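Local coordinates for protein elongation factor G (Thermus thermophilus, PDB 2DY1) that binds GTP and magnesium and probably acts as a translation elongation factor GTPase that drives translocation on the ribosome, at residues 11-22 / 94-105. Sequence-based numbering, arbitrary orientation.
Sequences TVALVGHAGSGK and ALEAADAALVAV. With GTP (guanosine-5'-triphosphate), chain C.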
ATOM      1  N   THR A  11       8.560 -17.842  11.183  1.00  9.59           N
ATOM      2  CA  THR A  11       8.268 -16.414  11.026  1.00  8.33           C
ATOM      3  C   THR A  11       6.929 -16.421  10.281  1.00 12.66           C
ATOM      4  O   THR A  11       6.829 -16.941   9.164  1.00 10.14           O
ATOM      5  CB  THR A  11       9.296 -15.667  10.176  1.00 10.90           C
ATOM      6  OG1 THR A  11      10.618 -15.978  10.647  1.00 12.70           O
ATOM      7  CG2 THR A  11       9.085 -14.155  10.331  1.00 11.12           C
ATOM      8  N   VAL A  12       5.929 -15.767  10.861  1.00  9.25           N
ATOM      9  CA  VAL A  12       4.577 -15.817  10.305  1.00 10.12           C
ATOM     10  C   VAL A  12       3.923 -14.447  10.300  1.00  9.50           C
ATOM     11  O   VAL A  12       3.988 -13.749  11.315  1.00  9.84           O
ATOM     12  CB  VAL A  12       3.703 -16.778  11.181  1.00  9.61           C
ATOM     13  CG1 VAL A  12       2.267 -16.851  10.652  1.00 13.81           C
ATOM     14  CG2 VAL A  12       4.335 -18.187  11.220  1.00 15.02           C
ATOM     15  N   ALA A  13       3.305 -14.064   9.175  1.00  9.34           N
ATOM     16  CA  ALA A  13       2.584 -12.777   9.114  1.00  7.82           C
ATOM     17  C   ALA A  13       1.111 -13.091   9.338  1.00  9.08           C
ATOM     18  O   ALA A  13       0.568 -13.959   8.664  1.00 10.39           O
ATOM     19  CB  ALA A  13       2.743 -12.129   7.760  1.00 10.00           C
ATOM     20  N   LEU A  14       0.485 -12.374  10.267  1.00  6.99           N
ATOM     21  CA  LEU A  14      -0.934 -12.565  10.598  1.00  8.36           C
ATOM     22  C   LEU A  14      -1.647 -11.425   9.865  1.00  9.09           C
ATOM     23  O   LEU A  14      -1.473 -10.225  10.189  1.00  9.31           O
ATOM     24  CB  LEU A  14      -1.111 -12.459  12.114  1.00 10.28           C
ATOM     25  CG  LEU A  14      -2.536 -12.410  12.658  1.00 10.46           C
ATOM     26  CD1 LEU A  14      -3.340 -13.622  12.189  1.00 12.72           C
ATOM     27  CD2 LEU A  14      -2.439 -12.400  14.169  1.00 10.16           C
ATOM     28  N   VAL A  15      -2.459 -11.800   8.878  1.00  8.52           N
ATOM     29  CA  VAL A  15      -3.144 -10.838   8.021  1.00  7.48           C
ATOM     30  C   VAL A  15      -4.617 -11.177   7.945  1.00  7.95           C
ATOM     31  O   VAL A  15      -5.042 -12.228   8.426  1.00 10.56           O
ATOM     32  CB  VAL A  15      -2.555 -10.866   6.601  1.00  7.36           C
ATOM     33  CG1 VAL A  15      -1.101 -10.374   6.641  1.00 10.76           C
ATOM     34  CG2 VAL A  15      -2.567 -12.315   6.032  1.00 10.16           C
ATOM     35  N   GLY A  16      -5.390 -10.278   7.360  1.00  9.15           N
ATOM     36  CA  GLY A  16      -6.820 -10.531   7.237  1.00  9.60           C
ATOM     37  C   GLY A  16      -7.580  -9.215   7.228  1.00 10.76           C
ATOM     38  O   GLY A  16      -7.021  -8.171   7.527  1.00 12.70           O
ATOM     39  N   HIS A  17      -8.854  -9.269   6.881  1.00 10.70           N
ATOM     40  CA  HIS A  17      -9.673  -8.073   6.829  1.00 13.37           C
ATOM     41  C   HIS A  17      -9.709  -7.360   8.159  1.00 12.73           C
ATOM     42  O   HIS A  17      -9.595  -7.967   9.226  1.00 11.84           O
ATOM     43  CB  HIS A  17     -11.105  -8.448   6.446  1.00 13.74           C
ATOM     44  CG  HIS A  17     -11.933  -7.292   5.976  1.00 17.09           C
ATOM     45  ND1 HIS A  17     -11.929  -6.854   4.669  1.00 20.78           N
ATOM     46  CD2 HIS A  17     -12.796  -6.489   6.642  1.00 21.71           C
ATOM     47  CE1 HIS A  17     -12.752  -5.829   4.549  1.00 23.10           C
ATOM     48  NE2 HIS A  17     -13.292  -5.587   5.732  1.00 20.05           N
ATOM     49  N   ALA A  18      -9.919  -6.052   8.083  1.00 13.09           N
ATOM     50  CA  ALA A  18     -10.004  -5.241   9.273  1.00 14.00           C
ATOM     51  C   ALA A  18     -11.027  -5.811  10.253  1.00 13.50           C
ATOM     52  O   ALA A  18     -12.154  -6.143   9.872  1.00 13.82           O
ATOM     53  CB  ALA A  18     -10.387  -3.815   8.880  1.00 12.94           C
ATOM     54  N   GLY A  19     -10.638  -5.917  11.516  1.00 11.74           N
ATOM     55  CA  GLY A  19     -11.526  -6.395  12.560  1.00 11.08           C
ATOM     56  C   GLY A  19     -11.737  -7.893  12.648  1.00 12.62           C
ATOM     57  O   GLY A  19     -12.628  -8.345  13.368  1.00 20.42           O
ATOM     58  N   SER A  20     -10.931  -8.666  11.921  1.00 11.89           N
ATOM     59  CA  SER A  20     -11.058 -10.122  11.930  1.00 10.23           C
ATOM     60  C   SER A  20     -10.487 -10.786  13.195  1.00 18.83           C
ATOM     61  O   SER A  20     -10.483 -12.008  13.299  1.00 21.66           O
ATOM     62  CB  SER A  20     -10.415 -10.705  10.660  1.00 12.10           C
ATOM     63  OG  SER A  20      -9.064 -10.300  10.531  1.00 12.67           O
ATOM     64  N   GLY A  21      -9.968  -9.992  14.135  1.00 11.85           N
ATOM     65  CA  GLY A  21      -9.488 -10.537  15.393  1.00 12.51           C
ATOM     66  C   GLY A  21      -8.005 -10.820  15.541  1.00 11.06           C
ATOM     67  O   GLY A  21      -7.615 -11.523  16.464  1.00 11.33           O
ATOM     68  N   LYS A  22      -7.208 -10.256  14.642  1.00  8.74           N
ATOM     69  CA  LYS A  22      -5.760 -10.462  14.630  1.00  9.93           C
ATOM     70  C   LYS A  22      -5.033 -10.006  15.891  1.00 11.47           C
ATOM     71  O   LYS A  22      -4.298 -10.770  16.527  1.00 10.68           O
ATOM     72  CB  LYS A  22      -5.160  -9.750  13.409  1.00 10.43           C
ATOM     73  CG  LYS A  22      -5.682 -10.279  12.043  1.00  9.03           C
ATOM     74  CD  LYS A  22      -5.079  -9.510  10.857  1.00  7.83           C
ATOM     75  CE  LYS A  22      -5.403  -8.016  10.850  1.00 14.35           C
ATOM     76  NZ  LYS A  22      -6.818  -7.702  10.516  1.00 15.18           N
ATOM     77  N   ALA A  94       5.011  -6.896   5.990  1.00  8.63           N
ATOM     78  CA  ALA A  94       4.924  -8.020   6.928  1.00  7.97           C
ATOM     79  C   ALA A  94       4.966  -9.342   6.173  1.00  9.48           C
ATOM     80  O   ALA A  94       5.628 -10.275   6.609  1.00  9.80           O
ATOM     81  CB  ALA A  94       3.644  -7.932   7.766  1.00 10.85           C
ATOM     82  N   LEU A  95       4.276  -9.411   5.037  1.00  9.48           N
ATOM     83  CA  LEU A  95       4.273 -10.642   4.257  1.00  8.21           C
ATOM     84  C   LEU A  95       5.672 -10.895   3.681  1.00 11.35           C
ATOM     85  O   LEU A  95       6.145 -12.035   3.665  1.00 12.40           O
ATOM     86  CB  LEU A  95       3.192 -10.576   3.159  1.00 10.24           C
ATOM     87  CG  LEU A  95       1.771 -10.742   3.736  1.00 12.56           C
ATOM     88  CD1 LEU A  95       0.739 -10.264   2.740  1.00 13.72           C
ATOM     89  CD2 LEU A  95       1.531 -12.202   4.147  1.00 13.06           C
ATOM     90  N   GLU A  96       6.333  -9.837   3.215  1.00 11.20           N
ATOM     91  CA  GLU A  96       7.706  -9.956   2.683  1.00 11.64           C
ATOM     92  C   GLU A  96       8.641 -10.553   3.717  1.00 13.48           C
ATOM     93  O   GLU A  96       9.555 -11.329   3.393  1.00 13.76           O
ATOM     94  CB  GLU A  96       8.286  -8.583   2.375  1.00 16.12           C
ATOM     95  CG  GLU A  96       8.080  -8.024   1.041  1.00 29.01           C
ATOM     96  CD  GLU A  96       9.100  -6.930   0.793  1.00 23.39           C
ATOM     97  OE1 GLU A  96       9.043  -6.304  -0.259  1.00 20.49           O
ATOM     98  OE2 GLU A  96       9.977  -6.711   1.666  1.00 30.13           O
ATOM     99  N   ALA A  97       8.434 -10.148   4.969  1.00  9.74           N
ATOM    100  CA  ALA A  97       9.252 -10.563   6.086  1.00  8.72           C
ATOM    101  C   ALA A  97       9.018 -11.953   6.621  1.00  8.85           C
ATOM    102  O   ALA A  97       9.840 -12.458   7.357  1.00 11.88           O
ATOM    103  CB  ALA A  97       9.067  -9.563   7.245  1.00 10.26           C
ATOM    104  N   ALA A  98       7.896 -12.570   6.262  1.00 10.81           N
ATOM    105  CA  ALA A  98       7.553 -13.879   6.822  1.00  9.39           C
ATOM    106  C   ALA A  98       7.725 -15.015   5.838  1.00  8.74           C
ATOM    107  O   ALA A  98       7.864 -14.770   4.652  1.00  9.66           O
ATOM    108  CB  ALA A  98       6.103 -13.850   7.305  1.00 11.62           C
ATOM    109  N   ASP A  99       7.683 -16.242   6.357  1.00  8.89           N
ATOM    110  CA  ASP A  99       7.800 -17.418   5.510  1.00  9.20           C
ATOM    111  C   ASP A  99       6.441 -18.098   5.308  1.00 12.55           C
ATOM    112  O   ASP A  99       6.347 -19.109   4.594  1.00 12.34           O
ATOM    113  CB  ASP A  99       8.801 -18.421   6.108  1.00 10.53           C
ATOM    114  CG  ASP A  99      10.198 -17.842   6.239  1.00  8.82           C
ATOM    115  OD1 ASP A  99      10.542 -16.931   5.461  1.00 11.04           O
ATOM    116  OD2 ASP A  99      10.955 -18.315   7.126  1.00 12.12           O
ATOM    117  N   ALA A 100       5.391 -17.551   5.923  1.00  9.81           N
ATOM    118  CA  ALA A 100       4.036 -18.106   5.785  1.00 10.80           C
ATOM    119  C   ALA A 100       3.055 -17.046   6.248  1.00  9.54           C
ATOM    120  O   ALA A 100       3.425 -16.145   7.009  1.00 10.35           O
ATOM    121  CB  ALA A 100       3.870 -19.358   6.636  1.00 13.44           C
ATOM    122  N   ALA A 101       1.811 -17.162   5.781  1.00 10.51           N
ATOM    123  CA  ALA A 101       0.771 -16.221   6.172  1.00  9.16           C
ATOM    124  C   ALA A 101      -0.316 -16.943   6.965  1.00 11.76           C
ATOM    125  O   ALA A 101      -0.768 -18.009   6.566  1.00 13.48           O
ATOM    126  CB  ALA A 101       0.155 -15.599   4.938  1.00 10.77           C
ATOM    127  N   LEU A 102      -0.695 -16.376   8.107  1.00  8.94           N
ATOM    128  CA  LEU A 102      -1.794 -16.901   8.925  1.00 10.19           C
ATOM    129  C   LEU A 102      -2.889 -15.890   8.618  1.00  9.36           C
ATOM    130  O   LEU A 102      -2.757 -14.709   8.941  1.00 10.17           O
ATOM    131  CB  LEU A 102      -1.436 -16.869  10.414  1.00  9.13           C
ATOM    132  CG  LEU A 102      -2.581 -17.187  11.392  1.00 10.15           C
ATOM    133  CD1 LEU A 102      -3.169 -18.604  11.102  1.00 12.12           C
ATOM    134  CD2 LEU A 102      -2.054 -17.138  12.846  1.00  8.74           C
ATOM    135  N   VAL A 103      -3.971 -16.352   8.008  1.00 10.24           N
ATOM    136  CA  VAL A 103      -5.033 -15.458   7.559  1.00 10.41           C
ATOM    137  C   VAL A 103      -6.257 -15.583   8.446  1.00 11.07           C
ATOM    138  O   VAL A 103      -6.904 -16.616   8.456  1.00 10.71           O
ATOM    139  CB  VAL A 103      -5.405 -15.807   6.077  1.00 11.30           C
ATOM    140  CG1 VAL A 103      -6.409 -14.806   5.524  1.00 12.54           C
ATOM    141  CG2 VAL A 103      -4.118 -15.836   5.196  1.00 11.50           C
ATOM    142  N   ALA A 104      -6.554 -14.524   9.210  1.00  9.04           N
ATOM    143  CA  ALA A 104      -7.710 -14.525  10.104  1.00  9.46           C
ATOM    144  C   ALA A 104      -8.954 -14.253   9.283  1.00  9.32           C
ATOM    145  O   ALA A 104      -8.966 -13.371   8.414  1.00 11.02           O
ATOM    146  CB  ALA A 104      -7.573 -13.434  11.169  1.00  8.68           C
ATOM    147  N   VAL A 105      -9.995 -15.034   9.559  1.00 10.57           N
ATOM    148  CA  VAL A 105     -11.273 -14.894   8.869  1.00 12.18           C
ATOM    149  C   VAL A 105     -12.375 -14.935   9.927  1.00 11.46           C
ATOM    150  O   VAL A 105     -12.492 -15.898  10.681  1.00 11.19           O
ATOM    151  CB  VAL A 105     -11.496 -16.070   7.863  1.00 14.89           C
ATOM    152  CG1 VAL A 105     -12.934 -16.035   7.284  1.00 13.91           C
ATOM    153  CG2 VAL A 105     -10.476 -15.985   6.748  1.00 13.66           C
TER
HETATM  154  PG  GTP C 700      -7.428  -4.553  12.460  1.00 10.86           P
HETATM  155  O1G GTP C 700      -8.188  -3.138  12.509  1.00 13.18           O
HETATM  156  O2G GTP C 700      -5.985  -4.399  13.144  1.00 10.80           O
HETATM  157  O3G GTP C 700      -7.345  -5.117  11.094  1.00 14.90           O
HETATM  158  O3B GTP C 700      -8.337  -5.457  13.434  1.00  9.77           O
HETATM  159  PB  GTP C 700      -7.885  -6.859  14.071  1.00 11.27           P
HETATM  160  O1B GTP C 700      -8.000  -7.910  13.033  1.00 11.91           O
HETATM  161  O2B GTP C 700      -6.576  -6.701  14.749  1.00  8.00           O
HETATM  162  O3A GTP C 700      -9.079  -7.141  15.105  1.00 13.85           O
HETATM  163  PA  GTP C 700      -9.036  -6.745  16.659  1.00 14.91           P
HETATM  164  O1A GTP C 700      -8.197  -7.726  17.382  1.00 14.79           O
HETATM  165  O2A GTP C 700      -8.708  -5.306  16.777  1.00 15.16           O
HETATM  166  O5' GTP C 700     -10.557  -6.984  17.121  1.00 13.65           O
HETATM  167  C5' GTP C 700     -11.554  -6.050  16.702  1.00 14.65           C
HETATM  168  C4' GTP C 700     -12.822  -6.237  17.533  1.00 19.65           C
HETATM  169  O4' GTP C 700     -13.170  -7.628  17.442  1.00 15.10           O
HETATM  170  C3' GTP C 700     -12.524  -5.959  19.009  1.00 20.18           C
HETATM  171  O3' GTP C 700     -13.705  -5.455  19.637  1.00 24.77           O
HETATM  172  C2' GTP C 700     -12.188  -7.348  19.550  1.00 19.94           C
HETATM  173  O2' GTP C 700     -12.520  -7.407  20.941  1.00 21.94           O
HETATM  174  C1' GTP C 700     -13.220  -8.164  18.773  1.00 11.76           C
HETATM  175  N9  GTP C 700     -12.900  -9.608  18.727  1.00 14.53           N
HETATM  176  C8  GTP C 700     -11.752 -10.145  18.316  1.00 13.98           C
HETATM  177  N7  GTP C 700     -11.866 -11.471  18.279  1.00 14.05           N
HETATM  178  C5  GTP C 700     -13.096 -11.786  18.676  1.00 13.10           C
HETATM  179  C6  GTP C 700     -13.773 -12.990  18.837  1.00 18.90           C
HETATM  180  O6  GTP C 700     -13.255 -14.069  18.550  1.00 16.27           O
HETATM  181  N1  GTP C 700     -15.093 -12.957  19.305  1.00 16.72           N
HETATM  182  C2  GTP C 700     -15.703 -11.730  19.594  1.00 20.68           C
HETATM  183  N2  GTP C 700     -16.957 -11.694  20.035  1.00 19.77           N
HETATM  184  N3  GTP C 700     -15.018 -10.589  19.420  1.00 17.96           N
HETATM  185  C4  GTP C 700     -13.754 -10.598  18.974  1.00 16.38           C
HETATM  186  O   HOH W   1       9.635 -19.617   9.128  1.00 10.77           O
HETATM  187  O   HOH W   2     -10.477 -11.760   6.896  1.00 14.58           O
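Strands 11-16 and 100-105 run parallel, their axes 4.6 Å apart at closest approach and about 30° from alignment, and four backbone hydrogen bonds join them, from A13 N on A100 O at one end to A104 N on V15 O (2.9 Å) at the other; a fifth, D99 N to T11 O, comes from the turn just before strand 100-105. Where the strands part, a water carries the link on, accepting from H17 N and donating to A104 O. On one face L14 and L102 lie side by side, L14 CD1 3.7 Å from L102 CG; both hold CG anti to the backbone N (chi1 171° in each), so the two side chains point the same way. V12 crosses the base of L102 at an angle, CG1 against its CB. On the opposite face the methyl of A13 packs against the last turn of helix 88-97 and the residue after it, 3.6 Å from A94 O and 3.8 Å from both A98 CB and L95 CD2, while V15 reaches L95 with CG1 and V103 with CG2. Beyond the strand comes the P-loop. A104 CB packs 3.5 Å from S20 OG, so strand 100-105 backs the loop that wraps the phosphates. S20 OG donates to H17 O, bracing the turn; K22, bent at chi3 and chi4, curls its amine back to G16 O and onto GTP O3G (2.7 Å) and O1B (2.8 Å). This is an inner parallel pair of the GTPase-domain sheet: strand 74-80 flanks 11-16, strand 129-134 flanks 100-105, and helix 113-124 covers V15, L95 and V103.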